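Side-chain contacts in aminotransferase TlmJ (Streptoalloteichus hindustanus, PDB 5UID), which probably transfers amino groups with pyridoxal 5'-phosphate as its cofactor, as other DegT/DnrJ/EryC1 family aminotransferases do: residues D43-H47 against L48-A52; R260-P263 against E264-R268; V305-D308 against A309-D313; Y330-L333 against H334-S337; S367-E370 against T371-E375. All coordinates share one frame; numbering follows the deposited sequence.

Each contact lies in one continuous piece of chain, so none closes a long loop. The five follow one another in series; none nest or cross. Interaction 1 ends helix 35-48 ahead of strand 55-58. Interaction 2 is a turn of the long helix 249-280. The two touch, His47 CE1 lying 3.7 Å from Leu262 CD2. Interaction 3 carries strand 303-306 into helix 309-321. Interaction 4 is a turn between helices 309-321 and 346-354. Both pack on the second subunit, with centres about 19 Å apart. Interaction 5 lies in the last helix, 366-383, which packs against helix 249-280. Arg268 of interaction 2 also bridges to Asp366 in that last helix.

Interaction 1 (D43-H47 against L48-A52); sequences DFAEH and LGVGA
Ala45 O accepts the backbone N-H of Val50 at 2.9 Å, in a nearly straight bond (169°). Gly49 N makes a weaker bond to Glu46 O at 3.1 Å. Together they form a Schellman motif that ends helix 35-48. Gly49 is the C-prime residue and has positive phi. One step earlier, Leu48 N still bonds to Phe44 O at 2.9 Å.

The side chain of Leu48 leans back over this turn. Its CG stands beside the backbone N and opposite the carbonyl carbon (chi1 -63°). This brings CD1 to 3.5 Å from Phe44 CE2, at a slant to the ring. The other branch, CD2, approaches His47 CD2 at 4.1 Å. Phe44 is also held by edge-to-face contacts with Trp181 and Phe183, and His47 NE2 bonds to Val163 O. On another side of the turn, Val50 CG2 lies 4.1 Å from Ala45 CB.

With only an alanine here, both branches of Leu48 are gone, and a gap would probably open beside Phe44 CE2. Three backbone N-H groups, of Leu48, Gly49 and Val50, are paired within the turn, while Leu48 and Val50 put hydrocarbon against Phe44 and Ala45.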
loop_
_atom_site.group_PDB
_atom_site.type_symbol
_atom_site.label_atom_id
_atom_site.label_comp_id
_atom_site.label_asym_id
_atom_site.label_seq_id
_atom_site.Cartn_x
_atom_site.Cartn_y
_atom_site.Cartn_z
ATOM N N ASP A 43 -12.160 -17.224 1.013
ATOM C CA ASP A 43 -12.167 -17.631 2.414
ATOM C C ASP A 43 -12.788 -16.555 3.295
ATOM O O ASP A 43 -13.639 -16.844 4.144
ATOM C CB ASP A 43 -10.743 -17.946 2.875
ATOM C CG ASP A 43 -10.206 -19.234 2.280
ATOM O OD1 ASP A 43 -10.987 -19.955 1.623
ATOM O OD2 ASP A 43 -9.005 -19.521 2.470
ATOM N N PHE A 44 -12.369 -15.300 3.108
ATOM C CA PHE A 44 -12.885 -14.218 3.940
ATOM C C PHE A 44 -14.371 -13.990 3.687
ATOM O O PHE A 44 -15.135 -13.746 4.628
ATOM C CB PHE A 44 -12.085 -12.937 3.690
ATOM C CG PHE A 44 -12.232 -11.907 4.776
ATOM C CD1 PHE A 44 -11.604 -12.079 5.998
ATOM C CD2 PHE A 44 -12.993 -10.768 4.573
ATOM C CE1 PHE A 44 -11.735 -11.137 7.003
ATOM C CE2 PHE A 44 -13.128 -9.820 5.571
ATOM C CZ PHE A 44 -12.499 -10.005 6.788
ATOM N N ALA A 45 -14.802 -14.081 2.424
ATOM C CA ALA A 45 -16.218 -13.919 2.105
ATOM C C ALA A 45 -17.071 -14.965 2.813
ATOM O O ALA A 45 -18.159 -14.654 3.313
ATOM C CB ALA A 45 -16.429 -13.992 0.592
ATOM N N GLU A 46 -16.598 -16.212 2.861
ATOM C CA GLU A 46 -17.313 -17.240 3.610
ATOM C C GLU A 46 -17.331 -16.916 5.099
ATOM O O GLU A 46 -18.341 -17.133 5.779
ATOM C CB GLU A 46 -16.678 -18.607 3.364
ATOM C CG GLU A 46 -17.315 -19.739 4.153
ATOM C CD GLU A 46 -16.602 -21.064 3.955
ATOM O OE1 GLU A 46 -15.711 -21.138 3.082
ATOM O OE2 GLU A 46 -16.932 -22.030 4.676
ATOM N N HIS A 47 -16.220 -16.388 5.619
ATOM C CA HIS A 47 -16.172 -15.966 7.015
ATOM C C HIS A 47 -17.222 -14.899 7.304
ATOM O O HIS A 47 -17.853 -14.909 8.368
ATOM C CB HIS A 47 -14.769 -15.454 7.346
ATOM C CG HIS A 47 -14.661 -14.801 8.688
ATOM N ND1 HIS A 47 -14.718 -15.510 9.869
ATOM C CD2 HIS A 47 -14.491 -13.504 9.036
ATOM C CE1 HIS A 47 -14.590 -14.677 10.886
ATOM N NE2 HIS A 47 -14.452 -13.454 10.408
ATOM N N LEU A 48 -17.431 -13.976 6.364
ATOM C CA LEU A 48 -18.432 -12.932 6.532
ATOM C C LEU A 48 -19.841 -13.406 6.215
ATOM O O LEU A 48 -20.805 -12.725 6.579
ATOM C CB LEU A 48 -18.100 -11.734 5.641
ATOM C CG LEU A 48 -16.790 -11.012 5.941
ATOM C CD1 LEU A 48 -16.580 -9.878 4.948
ATOM C CD2 LEU A 48 -16.790 -10.499 7.374
ATOM N N GLY A 49 -19.982 -14.548 5.549
ATOM C CA GLY A 49 -21.290 -14.993 5.113
ATOM C C GLY A 49 -21.830 -14.250 3.914
ATOM O O GLY A 49 -23.046 -14.072 3.801
ATOM N N VAL A 50 -20.955 -13.800 3.014
ATOM C CA VAL A 50 -21.348 -13.068 1.818
ATOM C C VAL A 50 -20.751 -13.762 0.600
ATOM O O VAL A 50 -19.993 -14.725 0.712
ATOM C CB VAL A 50 -20.913 -11.588 1.864
ATOM C CG1 VAL A 50 -21.567 -10.879 3.039
ATOM C CG2 VAL A 50 -19.396 -11.485 1.947
ATOM N N GLY A 51 -21.109 -13.254 -0.575
ATOM C CA GLY A 51 -20.578 -13.800 -1.805
ATOM C C GLY A 51 -19.165 -13.318 -2.080
ATOM O O GLY A 51 -18.762 -12.223 -1.686
ATOM N N ALA A 52 -18.401 -14.163 -2.776
ATOM C CA ALA A 52 -17.032 -13.799 -3.125
ATOM C C ALA A 52 -16.989 -12.580 -4.039
ATOM O O ALA A 52 -16.016 -11.817 -4.012
ATOM C CB ALA A 52 -16.327 -14.986 -3.781
#

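Interaction 2 (R260-P263 against E264-R268); sequences RRLP and EFVRR. With SO4 (sulfate ion), chain G.
Arg261 and Phe265 make the tight part of this contact. Phe265 CZ lies over the centre of the Arg261 guanidinium, 3.6 Å from Arg261 NE. The two planes are 65° apart, so the groups are not stacked. Arg261 CB adds a CH-pi contact over a face of the ring, 4.0 Å from the Phe265 centroid. The arginine chain bends at chi3 (65°), and this turns its guanidinium back toward the end of the ring. Arg261 O lies over a face of the same ring and accepts Phe265 N at 3.0 Å. The charged end of Arg261 has a further partner, since NH1 makes a salt bridge with Glu18. Phe265 itself is buried and packs on Thr13 and Gln362.

All this is one turn of helix 249-280. The helix is kinked at Pro263, whose N has no hydrogen to give to the turn before. The next bonds run regularly, from Val266 N to Leu262 O and from Arg267 N to Pro263 O. Leu262 CD1 touches Val266 CG2 at 3.9 Å.

The solvent side is looser. Water 1 gives a hydrogen to Glu264 OE1 at 3.1 Å and accepts one from Arg261 NE at 2.8 Å. Beyond Pro263, exposed Arg267 grips a sulfate, probably from the crystallisation liquor, at the edge of its guanidinium. Arg267 NH1 bonds to sulfate O1 at 2.6 Å, and Arg267 NH2 to sulfate O4 at 2.9 Å.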
loop_
_atom_site.group_PDB
_atom_site.type_symbol
_atom_site.label_atom_id
_atom_site.label_comp_id
_atom_site.label_asym_id
_atom_site.label_seq_id
_atom_site.Cartn_x
_atom_site.Cartn_y
_atom_site.Cartn_z
ATOM N N ARG A 260 -7.864 -19.202 9.399
ATOM C CA ARG A 260 -8.166 -20.493 10.013
ATOM C C ARG A 260 -7.852 -20.494 11.503
ATOM O O ARG A 260 -8.502 -21.214 12.271
ATOM C CB ARG A 260 -7.395 -21.612 9.312
ATOM C CG ARG A 260 -7.958 -22.002 7.958
ATOM C CD ARG A 260 -7.232 -23.209 7.385
ATOM N NE ARG A 260 -5.890 -22.878 6.909
ATOM C CZ ARG A 260 -5.608 -22.532 5.656
ATOM N NH1 ARG A 260 -6.574 -22.469 4.749
ATOM N NH2 ARG A 260 -4.360 -22.249 5.310
ATOM N N ARG A 261 -6.866 -19.702 11.926
ATOM C CA ARG A 261 -6.503 -19.587 13.332
ATOM C C ARG A 261 -7.315 -18.534 14.073
ATOM O O ARG A 261 -7.247 -18.482 15.306
ATOM C CB ARG A 261 -5.011 -19.255 13.467
ATOM C CG ARG A 261 -4.074 -20.288 12.852
ATOM C CD ARG A 261 -2.618 -19.885 13.036
ATOM N NE ARG A 261 -2.231 -19.867 14.444
ATOM C CZ ARG A 261 -1.081 -19.380 14.900
ATOM N NH1 ARG A 261 -0.197 -18.859 14.058
ATOM N NH2 ARG A 261 -0.817 -19.406 16.200
ATOM N N LEU A 262 -8.076 -17.707 13.353
ATOM C CA LEU A 262 -8.801 -16.604 13.983
ATOM C C LEU A 262 -9.722 -17.050 15.113
ATOM O O LEU A 262 -9.701 -16.407 16.177
ATOM C CB LEU A 262 -9.571 -15.819 12.915
ATOM C CG LEU A 262 -10.424 -14.648 13.405
ATOM C CD1 LEU A 262 -9.564 -13.624 14.126
ATOM C CD2 LEU A 262 -11.179 -14.000 12.249
ATOM N N PRO A 263 -10.549 -18.097 14.967
ATOM C CA PRO A 263 -11.383 -18.510 16.111
ATOM C C PRO A 263 -10.577 -18.811 17.363
ATOM O O PRO A 263 -11.001 -18.450 18.467
ATOM C CB PRO A 263 -12.105 -19.758 15.584
ATOM C CG PRO A 263 -12.157 -19.559 14.114
ATOM C CD PRO A 263 -10.859 -18.891 13.762
ATOM N N GLU A 264 -9.414 -19.451 17.217
ATOM C CA GLU A 264 -8.582 -19.735 18.382
ATOM C C GLU A 264 -8.002 -18.458 18.976
ATOM O O GLU A 264 -7.876 -18.352 20.203
ATOM C CB GLU A 264 -7.470 -20.714 18.004
ATOM C CG GLU A 264 -6.774 -21.367 19.190
ATOM C CD GLU A 264 -5.623 -20.538 19.729
ATOM O OE1 GLU A 264 -5.017 -19.777 18.944
ATOM O OE2 GLU A 264 -5.326 -20.649 20.938
ATOM N N PHE A 265 -7.652 -17.483 18.131
ATOM C CA PHE A 265 -7.184 -16.193 18.630
ATOM C C PHE A 265 -8.257 -15.513 19.473
ATOM O O PHE A 265 -7.980 -15.014 20.571
ATOM C CB PHE A 265 -6.781 -15.283 17.465
ATOM C CG PHE A 265 -5.572 -15.751 16.702
ATOM C CD1 PHE A 265 -4.756 -16.753 17.201
ATOM C CD2 PHE A 265 -5.248 -15.174 15.484
ATOM C CE1 PHE A 265 -3.646 -17.178 16.495
ATOM C CE2 PHE A 265 -4.139 -15.590 14.774
ATOM C CZ PHE A 265 -3.336 -16.593 15.281
ATOM N N VAL A 266 -9.492 -15.482 18.966
ATOM C CA VAL A 266 -10.577 -14.796 19.663
ATOM C C VAL A 266 -10.910 -15.502 20.971
ATOM O O VAL A 266 -11.143 -14.852 21.997
ATOM C CB VAL A 266 -11.810 -14.685 18.749
ATOM C CG1 VAL A 266 -12.956 -14.005 19.481
ATOM C CG2 VAL A 266 -11.460 -13.923 17.482
ATOM N N ARG A 267 -10.944 -16.838 20.959
ATOM C CA ARG A 267 -11.227 -17.574 22.188
ATOM C C ARG A 267 -10.180 -17.284 23.256
ATOM O O ARG A 267 -10.514 -17.122 24.435
ATOM C CB ARG A 267 -11.303 -19.075 21.906
ATOM C CG ARG A 267 -12.607 -19.524 21.273
ATOM C CD ARG A 267 -12.748 -21.037 21.319
ATOM N NE ARG A 267 -11.684 -21.711 20.582
ATOM C CZ ARG A 267 -11.778 -22.088 19.311
ATOM N NH1 ARG A 267 -12.893 -21.857 18.631
ATOM N NH2 ARG A 267 -10.758 -22.698 18.719
ATOM N N ARG A 268 -8.909 -17.212 22.861
ATOM C CA ARG A 268 -7.862 -16.878 23.819
ATOM C C ARG A 268 -8.026 -15.452 24.332
ATOM O O ARG A 268 -7.897 -15.201 25.535
ATOM C CB ARG A 268 -6.487 -17.074 23.180
ATOM C CG ARG A 268 -5.325 -16.623 24.049
ATOM C CD ARG A 268 -5.347 -17.306 25.405
ATOM N NE ARG A 268 -4.256 -16.842 26.256
ATOM C CZ ARG A 268 -4.139 -17.137 27.546
ATOM N NH1 ARG A 268 -5.052 -17.896 28.139
ATOM N NH2 ARG A 268 -3.114 -16.670 28.245
HETATM S S SO4 G . -11.761 -23.745 15.488
HETATM O O1 SO4 G . -12.739 -23.073 16.340
HETATM O O2 SO4 G . -11.986 -25.187 15.549
HETATM O O3 SO4 G . -11.917 -23.285 14.110
HETATM O O4 SO4 G . -10.410 -23.445 15.955
HETATM O O HOH W 1 -3.806 -21.085 16.410
#

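Interaction 3 (V305-D308 against A309-D313); sequences VRMD and ASVRD. With SO4 (sulfate ion), chain F.
Asp308 accepts hydrogen bonds from Ser310 and Val311, which follow it in the first turn of the helix. Ser310 N donates to Asp308 OD2 at 3.2 Å, from well above the carboxylate plane. Ser310 OG also donates to OD2, but at a length too short to be trusted. The carboxylate reaches over the turn because its CG is anti to the backbone N (chi1 -171°). Asp308 O accepts Val311 N at 3.0 Å, from 49° out of the carbonyl plane. Arg312 N reaches the same oxygen weakly. Water 2 gives a hydrogen to Asp308 OD1 at 3.0 Å and accepts one from Ala309 N.

Apolar packing lies on the buried side. Met307 is modelled as selenomethionine. Its CG touches Val311 CG2 at 3.8 Å, and its SE lies 4.0 Å from Arg312 CA. Leu356 of strand 355-358 touches both Met307 and Arg312.

Charged groups engage both arginines. Arg312 NE makes a salt bridge with Asp313 OD1 at 2.7 Å, in the guanidinium plane, and Arg312 NH2 bonds to Ala352 O and Thr355 O. Trp234 of the second subunit packs on Arg312 and Asp313. Arg306 hydrogen-bonds a sulfate, probably from the crystallisation liquor, at its guanidinium edge through NH1 and NH2.

Asp308 stands at the N-cap of helix 309-321, and the bond from Ser310 N is its capping bond, set at the passage from strand 303-306 into that helix.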
loop_
_atom_site.group_PDB
_atom_site.type_symbol
_atom_site.label_atom_id
_atom_site.label_comp_id
_atom_site.label_asym_id
_atom_site.label_seq_id
_atom_site.Cartn_x
_atom_site.Cartn_y
_atom_site.Cartn_z
ATOM N N VAL A 305 -10.400 0.119 30.363
ATOM C CA VAL A 305 -10.874 0.384 31.712
ATOM C C VAL A 305 -11.001 1.889 31.881
ATOM O O VAL A 305 -10.271 2.670 31.259
ATOM C CB VAL A 305 -9.938 -0.216 32.781
ATOM C CG1 VAL A 305 -10.004 -1.736 32.752
ATOM C CG2 VAL A 305 -8.510 0.264 32.563
ATOM N N ARG A 306 -11.941 2.296 32.730
ATOM C CA ARG A 306 -12.232 3.702 32.962
ATOM C C ARG A 306 -11.914 4.073 34.403
ATOM O O ARG A 306 -12.185 3.304 35.330
ATOM C CB ARG A 306 -13.697 4.015 32.651
ATOM C CG ARG A 306 -14.035 3.991 31.169
ATOM C CD ARG A 306 -15.538 3.898 30.967
ATOM N NE ARG A 306 -16.025 2.547 31.231
ATOM C CZ ARG A 306 -17.232 2.264 31.708
ATOM N NH1 ARG A 306 -18.083 3.241 31.993
ATOM N NH2 ARG A 306 -17.585 1.002 31.911
HETATM N N MSE A 307 -11.343 5.259 34.583
HETATM C CA MSE A 307 -10.990 5.753 35.906
HETATM C C MSE A 307 -11.038 7.277 35.923
HETATM O O MSE A 307 -11.291 7.902 34.894
HETATM C CB MSE A 307 -9.607 5.244 36.313
HETATM C CG MSE A 307 -8.474 5.739 35.431
HETATM SE SE MSE A 307 -6.883 4.607 35.530
HETATM C CE MSE A 307 -7.412 3.226 34.266
ATOM N N ASP A 308 -10.812 7.878 37.090
ATOM C CA ASP A 308 -10.840 9.332 37.185
ATOM C C ASP A 308 -9.708 9.938 36.362
ATOM O O ASP A 308 -8.590 9.416 36.332
ATOM C CB ASP A 308 -10.730 9.774 38.644
ATOM C CG ASP A 308 -10.980 11.261 38.820
ATOM O OD1 ASP A 308 -12.150 11.684 38.718
ATOM O OD2 ASP A 308 -10.006 12.005 39.058
ATOM N N ALA A 309 -10.011 11.054 35.690
ATOM C CA ALA A 309 -9.048 11.656 34.773
ATOM C C ALA A 309 -7.777 12.099 35.486
ATOM O O ALA A 309 -6.705 12.141 34.871
ATOM C CB ALA A 309 -9.687 12.838 34.045
ATOM N N SER A 310 -7.867 12.425 36.777
ATOM C CA SER A 310 -6.691 12.867 37.515
ATOM C C SER A 310 -5.689 11.747 37.762
ATOM O O SER A 310 -4.554 12.035 38.159
ATOM C CB SER A 310 -7.108 13.490 38.850
ATOM O OG SER A 310 -7.798 12.556 39.660
ATOM N N VAL A 311 -6.069 10.491 37.541
ATOM C CA VAL A 311 -5.167 9.362 37.744
ATOM C C VAL A 311 -4.920 8.559 36.476
ATOM O O VAL A 311 -4.084 7.643 36.503
ATOM C CB VAL A 311 -5.673 8.425 38.864
ATOM C CG1 VAL A 311 -6.049 9.224 40.102
ATOM C CG2 VAL A 311 -6.841 7.581 38.376
ATOM N N ARG A 312 -5.605 8.865 35.370
ATOM C CA ARG A 312 -5.428 8.088 34.145
ATOM C C ARG A 312 -3.997 8.190 33.632
ATOM O O ARG A 312 -3.354 7.174 33.341
ATOM C CB ARG A 312 -6.419 8.559 33.076
ATOM C CG ARG A 312 -6.665 7.572 31.929
ATOM C CD ARG A 312 -5.588 7.637 30.847
ATOM N NE ARG A 312 -5.383 8.997 30.356
ATOM C CZ ARG A 312 -6.124 9.571 29.413
ATOM N NH1 ARG A 312 -5.862 10.813 29.029
ATOM N NH2 ARG A 312 -7.128 8.908 28.855
ATOM N N ASP A 313 -3.484 9.415 33.502
ATOM C CA ASP A 313 -2.133 9.595 32.986
ATOM C C ASP A 313 -1.095 9.043 33.954
ATOM O O ASP A 313 -0.133 8.390 33.534
ATOM C CB ASP A 313 -1.872 11.073 32.698
ATOM C CG ASP A 313 -2.772 11.619 31.603
ATOM O OD1 ASP A 313 -3.531 10.826 31.005
ATOM O OD2 ASP A 313 -2.720 12.838 31.341
HETATM S S SO4 F . -21.065 1.343 33.151
HETATM O O1 SO4 F . -22.087 1.013 34.141
HETATM O O2 SO4 F . -21.675 2.092 32.056
HETATM O O3 SO4 F . -20.027 2.153 33.780
HETATM O O4 SO4 F . -20.478 0.111 32.630
HETATM O O HOH W 2 -12.858 12.023 35.853
#

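Interaction 4 (Y330-L333 against H334-S337); sequences YAPL and HLVS
His334 sets its ring beside Pro332. CB stays next to the backbone, 3.7 Å from Leu333 C. CG then stands between the backbone N and the carbonyl carbon (chi1 82°), which folds the ring back toward the proline. ND1 lies 3.7 Å from Pro332 CB and CE1 3.8 Å from the same carbon. Leu335 CG sits over one face of the ring, offset toward its rim. Both ring nitrogens have partners outside the turn: ND1 bonds to Ser84 OG and, at the tip, NE2 to Glu349 OE2. These two bonds fix the rotation of the ring.

The proline also meets Leu335, whose CD1 is 3.8 Å from Pro332 CG. Leu333 and Val336 lie side by side and point the same way, with CD2 of Leu333 4.2 Å from CG2 of Val336. Phe236 of the second subunit packs on Leu333, and its Val238 on Val336.

Leu335 N bonds to Pro332 O at 3.3 Å, and Val336 N to Leu333 O at 3.0 Å. Such bonds between residues three apart are the mark of a 3-10 turn. It lies just after Tyr330, whose OH bonds to O3 of the pyridoxal phosphate-lysine at position 187 in the active site.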
loop_
_atom_site.group_PDB
_atom_site.type_symbol
_atom_site.label_atom_id
_atom_site.label_comp_id
_atom_site.label_asym_id
_atom_site.label_seq_id
_atom_site.Cartn_x
_atom_site.Cartn_y
_atom_site.Cartn_z
ATOM N N TYR A 330 -9.522 5.763 20.469
ATOM C CA TYR A 330 -8.773 6.526 19.477
ATOM C C TYR A 330 -8.843 7.992 19.861
ATOM O O TYR A 330 -9.896 8.465 20.295
ATOM C CB TYR A 330 -9.342 6.308 18.068
ATOM C CG TYR A 330 -9.298 4.870 17.608
ATOM C CD1 TYR A 330 -10.311 3.982 17.946
ATOM C CD2 TYR A 330 -8.241 4.398 16.841
ATOM C CE1 TYR A 330 -10.273 2.662 17.536
ATOM C CE2 TYR A 330 -8.193 3.078 16.424
ATOM C CZ TYR A 330 -9.210 2.215 16.774
ATOM O OH TYR A 330 -9.164 0.902 16.361
ATOM N N ALA A 331 -7.731 8.704 19.711
ATOM C CA ALA A 331 -7.680 10.106 20.097
ATOM C C ALA A 331 -8.844 10.863 19.462
ATOM O O ALA A 331 -9.148 10.652 18.281
ATOM C CB ALA A 331 -6.347 10.728 19.677
ATOM N N PRO A 332 -9.530 11.722 20.213
ATOM C CA PRO A 332 -10.724 12.389 19.674
ATOM C C PRO A 332 -10.364 13.329 18.536
ATOM O O PRO A 332 -9.664 14.326 18.726
ATOM C CB PRO A 332 -11.284 13.142 20.884
ATOM C CG PRO A 332 -10.113 13.343 21.783
ATOM C CD PRO A 332 -9.225 12.143 21.591
ATOM N N LEU A 333 -10.852 13.001 17.336
ATOM C CA LEU A 333 -10.499 13.768 16.149
ATOM C C LEU A 333 -11.155 15.140 16.120
ATOM O O LEU A 333 -10.645 16.039 15.443
ATOM C CB LEU A 333 -10.872 12.975 14.897
ATOM C CG LEU A 333 -10.077 11.687 14.679
ATOM C CD1 LEU A 333 -10.579 10.954 13.447
ATOM C CD2 LEU A 333 -8.592 12.003 14.564
ATOM N N HIS A 334 -12.260 15.332 16.844
ATOM C CA HIS A 334 -12.894 16.642 16.862
ATOM C C HIS A 334 -12.061 17.680 17.600
ATOM O O HIS A 334 -12.414 18.863 17.573
ATOM C CB HIS A 334 -14.291 16.552 17.480
ATOM C CG HIS A 334 -14.301 16.564 18.977
ATOM N ND1 HIS A 334 -13.980 15.458 19.733
ATOM C CD2 HIS A 334 -14.615 17.544 19.858
ATOM C CE1 HIS A 334 -14.085 15.758 21.015
ATOM N NE2 HIS A 334 -14.469 17.017 21.118
ATOM N N LEU A 335 -10.971 17.270 18.246
ATOM C CA LEU A 335 -10.030 18.191 18.864
ATOM C C LEU A 335 -8.783 18.411 18.017
ATOM O O LEU A 335 -7.885 19.145 18.439
ATOM C CB LEU A 335 -9.633 17.687 20.254
ATOM C CG LEU A 335 -10.792 17.499 21.238
ATOM C CD1 LEU A 335 -10.287 17.023 22.594
ATOM C CD2 LEU A 335 -11.592 18.781 21.381
ATOM N N VAL A 336 -8.702 17.791 16.844
ATOM C CA VAL A 336 -7.597 18.015 15.917
ATOM C C VAL A 336 -7.962 19.194 15.025
ATOM O O VAL A 336 -8.946 19.137 14.281
ATOM C CB VAL A 336 -7.302 16.759 15.084
ATOM C CG1 VAL A 336 -6.129 17.011 14.149
ATOM C CG2 VAL A 336 -7.016 15.577 15.994
ATOM N N SER A 337 -7.163 20.262 15.095
ATOM C CA SER A 337 -7.523 21.518 14.445
ATOM C C SER A 337 -7.541 21.427 12.923
ATOM O O SER A 337 -8.077 22.328 12.271
ATOM C CB SER A 337 -6.558 22.622 14.884
ATOM O OG SER A 337 -5.216 22.248 14.631
#

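Interaction 5 (S367-E370 against T371-E375); sequences SDVE and TVIGE
The flat carbonyl group of Ser367 is met from both faces by Thr371. Thr371 N donates to Ser367 O at 2.9 Å, tilted 25° from the carbonyl plane. Thr371 OG1 donates to the same oxygen at 2.7 Å, from the opposite face and 35° out of the plane. Two bonds from one residue therefore grip this oxygen. The hydroxyl reaches it because OG1 stands beside the backbone N, opposite the carbonyl carbon (chi1 -56°). The carboxylates of Asp368 and Glu370 have partners outside the two segments. Asp368 OD2 accepts Ser365 N, and Glu370 OE2 makes a salt bridge with Arg275. The Glu370 chain bends at chi2 on its way there.

The backbone is that of a regular alpha helix, 366-383. Val372 N bonds to Asp368 O at 3.0 Å. Ile373 N reaches Val369 O at 3.0 Å. Gly374 N follows with a bond to Glu370 O at 2.9 Å.

A valine in place of Thr371 lacks the hydroxyl, so Ser367 O would probably be left with the backbone N-H as its one donor from this residue.

Apolar groups gather on the buried side. Val369 and Ile373, one turn apart, lie side by side and point the same way. CG1 of Val369 is 4.1 Å from CD1 of Ile373. CG2 of Val372 lies 3.4 Å from Asp368 O. Tyr276 of helix 249-280 packs against Val369, Val372 and Ile373, while Ile7 touches Asp368 and Thr371.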
loop_
_atom_site.group_PDB
_atom_site.type_symbol
_atom_site.label_atom_id
_atom_site.label_comp_id
_atom_site.label_asym_id
_atom_site.label_seq_id
_atom_site.Cartn_x
_atom_site.Cartn_y
_atom_site.Cartn_z
ATOM N N SER A 367 0.999 -15.693 32.863
ATOM C CA SER A 367 1.841 -14.861 33.716
ATOM C C SER A 367 1.700 -13.384 33.363
ATOM O O SER A 367 1.645 -12.528 34.253
ATOM C CB SER A 367 3.300 -15.301 33.602
ATOM O OG SER A 367 4.154 -14.405 34.291
ATOM N N ASP A 368 1.643 -13.067 32.067
ATOM C CA ASP A 368 1.440 -11.681 31.651
ATOM C C ASP A 368 0.102 -11.149 32.146
ATOM O O ASP A 368 0.019 -10.014 32.634
ATOM C CB ASP A 368 1.522 -11.569 30.129
ATOM C CG ASP A 368 2.896 -11.919 29.587
ATOM O OD1 ASP A 368 3.900 -11.634 30.275
ATOM O OD2 ASP A 368 2.971 -12.474 28.471
ATOM N N VAL A 369 -0.954 -11.958 32.028
ATOM C CA VAL A 369 -2.288 -11.521 32.434
ATOM C C VAL A 369 -2.324 -11.230 33.928
ATOM O O VAL A 369 -2.906 -10.231 34.367
ATOM C CB VAL A 369 -3.335 -12.578 32.037
ATOM C CG1 VAL A 369 -4.714 -12.185 32.549
ATOM C CG2 VAL A 369 -3.353 -12.759 30.529
ATOM N N GLU A 370 -1.701 -12.095 34.733
ATOM C CA GLU A 370 -1.659 -11.860 36.172
ATOM C C GLU A 370 -0.777 -10.667 36.521
ATOM O O GLU A 370 -1.044 -9.971 37.507
ATOM C CB GLU A 370 -1.178 -13.118 36.898
ATOM C CG GLU A 370 -2.089 -14.327 36.712
ATOM C CD GLU A 370 -3.493 -14.094 37.245
ATOM O OE1 GLU A 370 -3.642 -13.356 38.243
ATOM O OE2 GLU A 370 -4.450 -14.648 36.664
ATOM N N THR A 371 0.268 -10.413 35.730
ATOM C CA THR A 371 1.089 -9.226 35.949
ATOM C C THR A 371 0.290 -7.951 35.700
ATOM O O THR A 371 0.420 -6.975 36.447
ATOM C CB THR A 371 2.326 -9.265 35.050
ATOM O OG1 THR A 371 3.055 -10.474 35.289
ATOM C CG2 THR A 371 3.235 -8.075 35.334
ATOM N N VAL A 372 -0.548 -7.945 34.660
ATOM C CA VAL A 372 -1.363 -6.770 34.364
ATOM C C VAL A 372 -2.383 -6.536 35.473
ATOM O O VAL A 372 -2.524 -5.419 35.982
ATOM C CB VAL A 372 -2.045 -6.919 32.992
ATOM C CG1 VAL A 372 -3.074 -5.817 32.786
ATOM C CG2 VAL A 372 -1.008 -6.891 31.881
ATOM N N ILE A 373 -3.107 -7.589 35.866
ATOM C CA ILE A 373 -4.112 -7.454 36.917
ATOM C C ILE A 373 -3.470 -6.983 38.216
ATOM O O ILE A 373 -4.003 -6.105 38.906
ATOM C CB ILE A 373 -4.864 -8.784 37.112
ATOM C CG1 ILE A 373 -5.624 -9.162 35.841
ATOM C CG2 ILE A 373 -5.817 -8.690 38.298
ATOM C CD1 ILE A 373 -6.291 -10.519 35.913
ATOM N N GLY A 374 -2.314 -7.553 38.565
ATOM C CA GLY A 374 -1.653 -7.164 39.801
ATOM C C GLY A 374 -1.180 -5.723 39.789
ATOM O O GLY A 374 -1.355 -4.994 40.768
ATOM N N GLU A 375 -0.575 -5.291 38.680
ATOM C CA GLU A 375 -0.108 -3.912 38.590
ATOM C C GLU A 375 -1.267 -2.924 38.553
ATOM O O GLU A 375 -1.157 -1.825 39.109
ATOM C CB GLU A 375 0.782 -3.737 37.361
ATOM C CG GLU A 375 2.117 -4.446 37.458
ATOM C CD GLU A 375 2.988 -3.893 38.566
ATOM O OE1 GLU A 375 2.792 -2.718 38.942
ATOM O OE2 GLU A 375 3.865 -4.632 39.063
#